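Local coordinates for protein diacylglycerol O-acyltransferase (Marinobacter hydrocarbonoclasticus, PDB 6CHJ) that probably transfers the acyl group of an acyl-CoA to an alcohol such as diacylglycerol, making wax esters or triacylglycerol, at residues A336-R339 with Y340-M343. Sequence-based numbering, arbitrary orientation.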
loop_
_atom_site.group_PDB
_atom_site.type_symbol
_atom_site.label_atom_id
_atom_site.label_comp_id
_atom_site.label_asym_id
_atom_site.label_seq_id
_atom_site.Cartn_x
_atom_site.Cartn_y
_atom_site.Cartn_z
ATOM N N ALA B 336 40.953 4.770 1.660
ATOM C CA ALA B 336 40.108 4.751 0.467
ATOM C C ALA B 336 39.697 6.158 0.051
ATOM O O ALA B 336 39.542 6.429 -1.149
ATOM C CB ALA B 336 38.875 3.877 0.696
ATOM N N LYS B 337 39.513 7.059 1.016
ATOM C CA LYS B 337 39.235 8.443 0.661
ATOM C C LYS B 337 40.463 9.097 0.022
ATOM O O LYS B 337 40.323 9.922 -0.885
ATOM C CB LYS B 337 38.755 9.205 1.908
ATOM C CG LYS B 337 38.424 10.693 1.718
ATOM C CD LYS B 337 39.685 11.536 1.654
ATOM C CE LYS B 337 39.417 13.004 1.492
ATOM N NZ LYS B 337 40.752 13.625 1.543
ATOM N N GLN B 338 41.679 8.739 0.470
ATOM C CA GLN B 338 42.879 9.404 -0.038
ATOM C C GLN B 338 43.117 9.109 -1.517
ATOM O O GLN B 338 43.741 9.915 -2.211
ATOM C CB GLN B 338 44.094 9.008 0.799
ATOM C CG GLN B 338 44.137 9.676 2.173
ATOM C CD GLN B 338 44.113 11.201 2.100
ATOM O OE1 GLN B 338 43.053 11.814 1.938
ATOM N NE2 GLN B 338 45.284 11.819 2.223
ATOM N N ARG B 339 42.602 7.987 -2.025
ATOM C CA ARG B 339 42.601 7.700 -3.455
ATOM C C ARG B 339 41.774 8.740 -4.219
ATOM O O ARG B 339 41.704 8.711 -5.451
ATOM C CB ARG B 339 42.073 6.276 -3.682
ATOM C CG ARG B 339 42.076 5.760 -5.125
ATOM C CD ARG B 339 41.029 4.655 -5.326
ATOM N NE ARG B 339 39.651 5.128 -5.125
ATOM C CZ ARG B 339 38.953 4.989 -3.992
ATOM N NH1 ARG B 339 39.492 4.394 -2.931
ATOM N NH2 ARG B 339 37.712 5.455 -3.910
ATOM N N TYR B 340 41.147 9.670 -3.498
ATOM C CA TYR B 340 40.423 10.785 -4.098
ATOM C C TYR B 340 41.141 12.118 -3.956
ATOM O O TYR B 340 40.657 13.117 -4.500
ATOM C CB TYR B 340 39.027 10.924 -3.472
ATOM C CG TYR B 340 38.037 9.891 -3.930
ATOM C CD1 TYR B 340 38.177 9.277 -5.163
ATOM C CD2 TYR B 340 36.966 9.527 -3.131
ATOM C CE1 TYR B 340 37.279 8.330 -5.592
ATOM C CE2 TYR B 340 36.061 8.584 -3.552
ATOM C CZ TYR B 340 36.221 7.989 -4.785
ATOM O OH TYR B 340 35.320 7.043 -5.218
ATOM N N ARG B 341 42.258 12.165 -3.225
ATOM C CA ARG B 341 42.934 13.434 -2.970
ATOM C C ARG B 341 43.283 14.146 -4.273
ATOM O O ARG B 341 42.998 15.340 -4.440
ATOM C CB ARG B 341 44.193 13.196 -2.136
ATOM C CG ARG B 341 44.769 14.448 -1.496
ATOM C CD ARG B 341 44.226 14.641 -0.083
ATOM N NE ARG B 341 42.945 15.348 -0.067
ATOM C CZ ARG B 341 42.399 15.874 1.026
ATOM N NH1 ARG B 341 43.009 15.755 2.199
ATOM N NH2 ARG B 341 41.230 16.499 0.951
ATOM N N HIS B 342 43.878 13.427 -5.216
ATOM C CA HIS B 342 44.376 14.020 -6.457
ATOM C C HIS B 342 43.416 13.778 -7.611
ATOM O O HIS B 342 43.805 13.268 -8.665
ATOM C CB HIS B 342 45.762 13.471 -6.780
ATOM C CG HIS B 342 46.806 13.805 -5.757
ATOM N ND1 HIS B 342 46.505 14.376 -4.538
ATOM C CD2 HIS B 342 48.151 13.645 -5.775
ATOM C CE1 HIS B 342 47.619 14.554 -3.850
ATOM N NE2 HIS B 342 48.633 14.118 -4.579
ATOM N N MET B 343 42.145 14.142 -7.422
ATOM C CA MET B 343 41.119 13.928 -8.435
ATOM C C MET B 343 40.145 15.095 -8.448
ATOM O O MET B 343 39.702 15.558 -7.396
ATOM C CB MET B 343 40.351 12.622 -8.199
ATOM C CG MET B 343 41.126 11.374 -8.588
ATOM S SD MET B 343 40.165 9.863 -8.388
ATOM C CE MET B 343 39.052 9.984 -9.771
#
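Lys337 O accepts a hydrogen bond from Tyr340 N, 2.8 Å away though with a less certain donor position, where helix 322-338 runs out into a type I beta turn from Gln338 to Arg341. It is a worked example of a helix ending in which two successive backbone bonds carry the chain out while neighbouring side chains pair alongside each other. The loop it enters leads to helix 345-365 in the WS/DGAT C-terminal domain. The modelled closeness of the charged ends of Lys337 and Arg341 is doubtful. The turn is closed by Arg341 N bonding to Gln338 O at 2.9 Å, nearly straight at 166°. The Gln338 amide runs alongside the aliphatic part of Arg341, Gln338 OE1 lying 3.7 Å from Arg341 CD. Arg339 makes the cation-pi contact, lying side by side with Tyr340: its chain bends at chi3 (64°), bringing Arg339 CZ over one face of the Tyr340 ring, 4.4 Å from the centroid. Arg339 NH2 is the nearest branch, 3.1 Å from Tyr340 CZ, and the two planes are 72° apart. The phenol is anchored through OH to Val310 O, while Ile311 and Tyr351 also touch the side chain. A leucine in place of Tyr340 would probably leave the Arg339 guanidinium without its aromatic face and Val310 O without this hydroxyl partner. At the edge of the Tyr340 ring, Met343 SD lies 3.5 Å from Arg339 O.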